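PDB 6OUX: threonine phosphate decarboxylase-like enzyme from Sulfurospirillum multivorans, which catalyses the pyridoxal phosphate-dependent decarboxylation of L-serine O-phosphate to ethanolamine O-phosphate, the precursor of the nucleotide-loop linker in norcobamides. Local coordinates for residues 164-168 and 169-173; 184-187 and 188-191; 193-196 and 197-201. All coordinates share one frame; numbering follows the deposited sequence.

Contact 1 (164-168 and 169-173); sequences QFIEN and EQPDT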
loop_
_atom_site.group_PDB
_atom_site.type_symbol
_atom_site.label_atom_id
_atom_site.label_comp_id
_atom_site.label_asym_id
_atom_site.label_seq_id
_atom_site.Cartn_x
_atom_site.Cartn_y
_atom_site.Cartn_z
ATOM N N GLN A 164 -4.987 26.384 -26.299
ATOM C CA GLN A 164 -4.484 27.735 -26.316
ATOM C C GLN A 164 -4.004 28.198 -24.908
ATOM O O GLN A 164 -2.982 28.859 -24.763
ATOM C CB GLN A 164 -5.567 28.667 -26.836
ATOM C CG GLN A 164 -5.067 30.068 -27.014
ATOM C CD GLN A 164 -3.883 30.114 -27.982
ATOM O OE1 GLN A 164 -2.745 30.418 -27.592
ATOM N NE2 GLN A 164 -4.125 29.750 -29.207
ATOM N N PHE A 165 -4.765 27.817 -23.887
ATOM C CA PHE A 165 -4.413 28.030 -22.517
ATOM C C PHE A 165 -3.048 27.372 -22.191
ATOM O O PHE A 165 -2.177 28.015 -21.570
ATOM C CB PHE A 165 -5.509 27.474 -21.603
ATOM C CG PHE A 165 -5.169 27.529 -20.160
ATOM C CD1 PHE A 165 -5.179 28.748 -19.490
ATOM C CD2 PHE A 165 -4.808 26.392 -19.474
ATOM C CE1 PHE A 165 -4.829 28.819 -18.142
ATOM C CE2 PHE A 165 -4.473 26.439 -18.126
ATOM C CZ PHE A 165 -4.487 27.654 -17.458
ATOM N N ILE A 166 -2.897 26.102 -22.576
ATOM C CA ILE A 166 -1.627 25.396 -22.376
ATOM C C ILE A 166 -0.461 26.081 -23.183
ATOM O O ILE A 166 0.666 26.220 -22.691
ATOM C CB ILE A 166 -1.739 23.871 -22.702
ATOM C CG1 ILE A 166 -2.769 23.181 -21.794
ATOM C CG2 ILE A 166 -0.371 23.184 -22.536
ATOM C CD1 ILE A 166 -2.546 23.386 -20.322
ATOM N N GLU A 167 -0.732 26.501 -24.390
ATOM C CA GLU A 167 0.298 27.214 -25.172
ATOM C C GLU A 167 0.713 28.510 -24.466
ATOM O O GLU A 167 1.910 28.780 -24.288
ATOM C CB GLU A 167 -0.214 27.478 -26.581
ATOM C CG GLU A 167 -0.162 26.251 -27.464
ATOM C CD GLU A 167 -1.036 26.381 -28.702
ATOM O OE1 GLU A 167 -1.803 27.378 -28.793
ATOM O OE2 GLU A 167 -0.996 25.464 -29.569
ATOM N N ASN A 168 -0.264 29.287 -24.016
ATOM C CA ASN A 168 0.031 30.505 -23.241
ATOM C C ASN A 168 0.821 30.264 -21.953
ATOM O O ASN A 168 1.789 30.966 -21.632
ATOM C CB ASN A 168 -1.283 31.181 -22.868
ATOM C CG ASN A 168 -2.025 31.699 -24.071
ATOM O OD1 ASN A 168 -1.529 31.682 -25.197
ATOM N ND2 ASN A 168 -3.205 32.174 -23.838
ATOM N N GLU A 169 0.430 29.257 -21.190
ATOM C CA GLU A 169 1.017 29.082 -19.888
ATOM C C GLU A 169 2.327 28.333 -19.883
ATOM O O GLU A 169 3.096 28.468 -18.941
ATOM C CB GLU A 169 0.045 28.366 -18.936
ATOM C CG GLU A 169 -1.167 29.147 -18.502
ATOM C CD GLU A 169 -0.877 30.274 -17.508
ATOM O OE1 GLU A 169 0.089 30.209 -16.747
ATOM O OE2 GLU A 169 -1.622 31.257 -17.541
ATOM N N GLN A 170 2.560 27.481 -20.881
ATOM C CA GLN A 170 3.790 26.639 -20.944
ATOM C C GLN A 170 4.086 25.857 -19.682
ATOM O O GLN A 170 5.140 25.915 -19.195
ATOM C CB GLN A 170 5.019 27.502 -21.362
ATOM C CG GLN A 170 4.881 28.077 -22.766
ATOM C CD GLN A 170 4.955 26.996 -23.856
ATOM O OE1 GLN A 170 5.845 26.160 -23.797
ATOM N NE2 GLN A 170 4.054 27.031 -24.850
ATOM N N PRO A 171 3.114 25.064 -19.167
ATOM C CA PRO A 171 3.381 24.184 -18.067
ATOM C C PRO A 171 4.301 23.060 -18.516
ATOM O O PRO A 171 4.292 22.671 -19.663
ATOM C CB PRO A 171 1.986 23.644 -17.723
ATOM C CG PRO A 171 1.336 23.526 -19.039
ATOM C CD PRO A 171 1.866 24.713 -19.861
ATOM N N ASP A 172 5.113 22.516 -17.623
ATOM C CA ASP A 172 5.842 21.357 -18.016
ATOM C C ASP A 172 4.999 20.062 -17.889
ATOM O O ASP A 172 5.376 19.017 -18.447
ATOM C CB ASP A 172 7.127 21.198 -17.216
ATOM C CG ASP A 172 6.894 21.143 -15.730
ATOM O OD1 ASP A 172 6.485 20.079 -15.209
ATOM O OD2 ASP A 172 7.138 22.177 -15.051
ATOM N N THR A 173 3.931 20.102 -17.082
ATOM C CA THR A 173 3.117 18.898 -16.764
ATOM C C THR A 173 1.648 19.313 -16.811
ATOM O O THR A 173 1.259 20.407 -16.326
ATOM C CB THR A 173 3.452 18.364 -15.372
ATOM O OG1 THR A 173 4.869 18.133 -15.281
ATOM C CG2 THR A 173 2.693 17.015 -15.027
#
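The last turn of helix 159-169 closes with backbone bonds from E169 N to F165 O and from Q170 N to I166 O, each 2.9 Å, before Q170 leaves the helix with positive phi. This is a helix C-terminus ended by a residue in left-handed conformation with P171 directly after it, and it turns the chain into strand 173-177. P171 has no N-H to continue the helix; its CD instead packs 3.8 Å from I166 CG2, the two side chains crossing at about a right angle. F165 holds CG anti to its backbone N (chi1 174°), which brings one ring face against E169 one turn on. E169 CG stands 3.7 Å above the plane, offset toward the rim near CE1, in a CH-pi contact, while its bent chain carries OE1 to a salt bridge with K123. With an alanine in place of F165, E169 CG would probably lose the ring face it rests on, leaving the K123 salt bridge to fix the chain, and F147 would lose its aromatic neighbour. Glutamine suits the turn because its folded chain returns to the helix: Q170 NE2 donates to E167 O at 2.8 Å, in the carbonyl plane on a lone pair.

Contact 2 (184-187 and 188-191); sequences GAYL and SLEK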
loop_
_atom_site.group_PDB
_atom_site.type_symbol
_atom_site.label_atom_id
_atom_site.label_comp_id
_atom_site.label_asym_id
_atom_site.label_seq_id
_atom_site.Cartn_x
_atom_site.Cartn_y
_atom_site.Cartn_z
ATOM N N GLY A 184 -18.268 13.480 -14.817
ATOM C CA GLY A 184 -18.283 12.271 -15.662
ATOM C C GLY A 184 -18.155 12.466 -17.138
ATOM O O GLY A 184 -18.248 11.527 -17.876
ATOM N N ALA A 185 -17.987 13.703 -17.602
ATOM C CA ALA A 185 -17.974 13.940 -19.012
ATOM C C ALA A 185 -16.669 13.357 -19.617
ATOM O O ALA A 185 -15.634 13.314 -18.957
ATOM C CB ALA A 185 -18.088 15.400 -19.305
ATOM N N TYR A 186 -16.787 12.903 -20.857
ATOM C CA TYR A 186 -15.793 12.129 -21.585
ATOM C C TYR A 186 -15.470 12.789 -22.946
ATOM O O TYR A 186 -16.353 13.113 -23.698
ATOM C CB TYR A 186 -16.291 10.689 -21.831
ATOM C CG TYR A 186 -15.420 9.870 -22.770
ATOM C CD1 TYR A 186 -14.159 9.411 -22.380
ATOM C CD2 TYR A 186 -15.857 9.562 -24.052
ATOM C CE1 TYR A 186 -13.387 8.680 -23.229
ATOM C CE2 TYR A 186 -15.096 8.778 -24.904
ATOM C CZ TYR A 186 -13.874 8.338 -24.448
ATOM O OH TYR A 186 -13.119 7.650 -25.300
ATOM N N LEU A 187 -14.192 12.970 -23.216
ATOM C CA LEU A 187 -13.676 13.454 -24.498
ATOM C C LEU A 187 -13.337 12.266 -25.383
ATOM O O LEU A 187 -12.548 11.385 -24.958
ATOM C CB LEU A 187 -12.377 14.231 -24.249
ATOM C CG LEU A 187 -11.884 15.061 -25.446
ATOM C CD1 LEU A 187 -12.884 16.173 -25.753
ATOM C CD2 LEU A 187 -10.527 15.641 -25.145
ATOM N N SER A 188 -13.897 12.243 -26.595
ATOM C CA SER A 188 -13.657 11.137 -27.566
ATOM C C SER A 188 -12.197 10.889 -27.887
ATOM O O SER A 188 -11.360 11.800 -27.778
ATOM C CB SER A 188 -14.358 11.426 -28.916
ATOM O OG SER A 188 -13.831 12.609 -29.486
ATOM N N LEU A 189 -11.907 9.680 -28.347
ATOM C CA LEU A 189 -10.560 9.355 -28.788
ATOM C C LEU A 189 -10.213 10.287 -29.955
ATOM O O LEU A 189 -9.109 10.817 -30.027
ATOM C CB LEU A 189 -10.451 7.886 -29.240
ATOM C CG LEU A 189 -10.151 6.899 -28.106
ATOM C CD1 LEU A 189 -10.311 5.430 -28.513
ATOM C CD2 LEU A 189 -8.747 7.154 -27.540
ATOM N N GLU A 190 -11.172 10.509 -30.844
ATOM C CA GLU A 190 -10.936 11.387 -31.974
ATOM C C GLU A 190 -10.429 12.730 -31.494
ATOM O O GLU A 190 -9.467 13.266 -32.033
ATOM C CB GLU A 190 -12.191 11.570 -32.805
ATOM C CG GLU A 190 -12.062 12.634 -33.903
ATOM C CD GLU A 190 -13.172 12.558 -34.950
ATOM O OE1 GLU A 190 -13.741 13.598 -35.264
ATOM O OE2 GLU A 190 -13.467 11.454 -35.453
ATOM N N LYS A 191 -11.093 13.299 -30.519
ATOM C CA LYS A 191 -10.713 14.644 -30.018
ATOM C C LYS A 191 -9.463 14.648 -29.139
ATOM O O LYS A 191 -8.718 15.621 -29.170
ATOM C CB LYS A 191 -11.851 15.280 -29.242
ATOM C CG LYS A 191 -13.116 15.337 -30.063
ATOM C CD LYS A 191 -13.388 16.690 -30.660
ATOM C CE LYS A 191 -14.412 17.446 -29.820
ATOM N NZ LYS A 191 -15.799 17.041 -30.144
#
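L187 brings an extended chain up to S188, the N-cap of helix 189-198, and from L189 onward the backbone is helical. This is a loop-to-helix entry in the fold-type I fold of the pyridoxal-phosphate aminotransferase family. At its head S188 OG accepts K191 N at 3.0 Å, the usual N-cap bond of a serine, which answers a first-turn N-H with no helical carbonyl before it; the exact place of OG is less sure in the model.

Y186 has CG anti to the backbone N (chi1 171°), which swings the ring forward along the chain. One face lies over the start of S188: its N is 4.0 Å above the plane, toward the rim, and CE2 comes within 3.8 Å of S188 CA. The phenol OH reaches on past L189 N to bond E217 OE2, and L189 N bonds the same carboxylate oxygen, so a tyrosine and a helix-start N-H share one acceptor. On L187, CD1 meets K191 CB at 3.7 Å, the two side chains crossing at about a right angle; the lysine offers an apolar CB to the buried leucine while the rest of its bent chain leads away.

The entry lies beyond strand 173-177, with L187 N held by N178 OD1 and the Y186 side chain about 11 Å from that of N181, which probably binds the O-phospho-L-serine substrate. L189 packs on V228 and L229 of helix 227-232.

Contact 3 (193-196 and 197-201); sequences HILL and KRLAF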
loop_
_atom_site.group_PDB
_atom_site.type_symbol
_atom_site.label_atom_id
_atom_site.label_comp_id
_atom_site.label_asym_id
_atom_site.label_seq_id
_atom_site.Cartn_x
_atom_site.Cartn_y
_atom_site.Cartn_z
ATOM N N HIS A 193 -6.903 12.743 -29.762
ATOM C CA HIS A 193 -5.790 12.742 -30.786
ATOM C C HIS A 193 -5.404 14.190 -31.239
ATOM O O HIS A 193 -4.237 14.597 -31.201
ATOM C CB HIS A 193 -6.200 11.899 -32.039
ATOM C CG HIS A 193 -5.978 10.439 -31.878
ATOM N ND1 HIS A 193 -4.718 9.886 -31.754
ATOM C CD2 HIS A 193 -6.857 9.402 -31.855
ATOM C CE1 HIS A 193 -4.842 8.578 -31.605
ATOM N NE2 HIS A 193 -6.127 8.262 -31.656
ATOM N N ILE A 194 -6.419 14.961 -31.591
ATOM C CA ILE A 194 -6.242 16.384 -31.965
ATOM C C ILE A 194 -5.558 17.185 -30.880
ATOM O O ILE A 194 -4.540 17.844 -31.126
ATOM C CB ILE A 194 -7.587 17.035 -32.328
ATOM C CG1 ILE A 194 -8.147 16.355 -33.564
ATOM C CG2 ILE A 194 -7.431 18.538 -32.587
ATOM C CD1 ILE A 194 -9.628 16.582 -33.691
ATOM N N LEU A 195 -6.056 17.072 -29.660
ATOM C CA LEU A 195 -5.439 17.744 -28.502
ATOM C C LEU A 195 -3.988 17.346 -28.346
ATOM O O LEU A 195 -3.093 18.224 -28.250
ATOM C CB LEU A 195 -6.250 17.476 -27.231
ATOM C CG LEU A 195 -5.745 18.033 -25.881
ATOM C CD1 LEU A 195 -6.905 18.196 -24.906
ATOM C CD2 LEU A 195 -4.621 17.189 -25.236
ATOM N N LEU A 196 -3.731 16.018 -28.347
ATOM C CA LEU A 196 -2.354 15.523 -28.088
ATOM C C LEU A 196 -1.360 15.842 -29.214
ATOM O O LEU A 196 -0.185 16.099 -28.973
ATOM C CB LEU A 196 -2.318 13.990 -27.844
ATOM C CG LEU A 196 -3.032 13.541 -26.572
ATOM C CD1 LEU A 196 -3.097 12.037 -26.528
ATOM C CD2 LEU A 196 -2.347 14.103 -25.337
ATOM N N LYS A 197 -1.823 15.848 -30.429
ATOM C CA LYS A 197 -0.958 16.318 -31.499
ATOM C C LYS A 197 -0.480 17.778 -31.267
ATOM O O LYS A 197 0.721 18.074 -31.388
ATOM C CB LYS A 197 -1.662 16.213 -32.832
ATOM C CG LYS A 197 -1.807 14.782 -33.276
ATOM C CD LYS A 197 -2.598 14.701 -34.581
ATOM C CE LYS A 197 -2.109 13.538 -35.447
ATOM N NZ LYS A 197 -1.985 12.254 -34.672
ATOM N N ARG A 198 -1.428 18.640 -30.952
ATOM C CA ARG A 198 -1.159 20.069 -30.688
ATOM C C ARG A 198 -0.307 20.302 -29.454
ATOM O O ARG A 198 0.437 21.314 -29.383
ATOM C CB ARG A 198 -2.483 20.817 -30.576
ATOM C CG ARG A 198 -2.416 22.285 -30.247
ATOM C CD ARG A 198 -3.702 23.023 -30.625
ATOM N NE ARG A 198 -3.596 24.429 -30.279
ATOM C CZ ARG A 198 -4.602 25.310 -30.298
ATOM N NH1 ARG A 198 -5.844 24.955 -30.660
ATOM N NH2 ARG A 198 -4.361 26.542 -29.888
ATOM N N LEU A 199 -0.430 19.429 -28.452
ATOM C CA LEU A 199 0.355 19.573 -27.214
ATOM C C LEU A 199 1.598 18.726 -27.126
ATOM O O LEU A 199 2.099 18.446 -26.038
ATOM C CB LEU A 199 -0.546 19.355 -26.011
ATOM C CG LEU A 199 -1.711 20.360 -25.960
ATOM C CD1 LEU A 199 -2.502 20.133 -24.680
ATOM C CD2 LEU A 199 -1.258 21.831 -25.988
ATOM N N ALA A 200 2.126 18.345 -28.279
ATOM C CA ALA A 200 3.375 17.588 -28.388
ATOM C C ALA A 200 4.564 18.206 -27.707
ATOM O O ALA A 200 5.493 17.464 -27.352
ATOM C CB ALA A 200 3.730 17.289 -29.857
ATOM N N PHE A 201 4.530 19.526 -27.522
ATOM C CA PHE A 201 5.620 20.257 -26.868
ATOM C C PHE A 201 5.650 20.112 -25.369
ATOM O O PHE A 201 6.674 20.336 -24.738
ATOM C CB PHE A 201 5.548 21.774 -27.187
ATOM C CG PHE A 201 4.304 22.468 -26.650
ATOM C CD1 PHE A 201 4.289 23.010 -25.374
ATOM C CD2 PHE A 201 3.154 22.575 -27.434
ATOM C CE1 PHE A 201 3.160 23.684 -24.925
ATOM C CE2 PHE A 201 2.026 23.201 -26.969
ATOM C CZ PHE A 201 2.023 23.769 -25.701
#
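K197 folds back over the turn before it and touches H193, four residues earlier. Its CB lies 3.4 Å from H193 O and CG, anti to its own carbonyl carbon (chi1 -71°), only 3.2 Å from the same oxygen; CD still runs by at 3.8 Å. The chain then bends at its last two torsions, CE carries it onward, and NZ ends on the hydroxyl of Y233. A long aliphatic stem with a polar tip suits this exposed position, where M232 flanks the stem. H193 ND1 bonds that same Y233 OH, leaving H193 ND1 and K197 NZ 4.6 Å apart.

The backbone beneath is ordinary helix: K197 N to H193 O is 2.8 Å and nearly linear, and L199 N to L195 O is 2.9 Å, one of the last regular bonds before the chain leaves helical angles at L199. On the inner side L195 CD2 meets L199 CD1 at 3.7 Å, leucines one turn apart. L196 and L199 pack on I205 of strand 204-208, while L195 turns to Y162 of helix 159-169; helix 189-198 is the connecting helix of the beta-alpha-beta unit that runs from strand 173-177 to strand 204-208. R198, extended from CG to NE, instead reaches the acids E167 and D160.

The chemistry is therefore divided: leucines pack on the sheet and on the neighbouring helix, while the basic side chains find partners at the sides. With NZ so near, a positive charge on the H193 imidazole would probably be disfavoured, and the shared tyrosine hydroxyl is a neutral partner for both groups.

How the contacts relate
All three are local contacts at helix ends: contact 1 at the C-terminus of helix 159-169, contact 2 at the start of helix 189-198 and contact 3 at its finish. Contacts 2 and 3 thus hold one helix, their centres 14 Å apart. Contact 2 is a surface contact, yet it lies nearest the substrate site and combines a serine cap, its OG less surely placed, with the Y186 and L189 N bonds to E217. Contacts 1 and 3 are partly buried, each joining apolar packing toward the sheet to charged groups at the outer side. These two touch: E167 OE2 and R198 NE form a 2.9 Å salt bridge, and F201 packs against E167 and Q170.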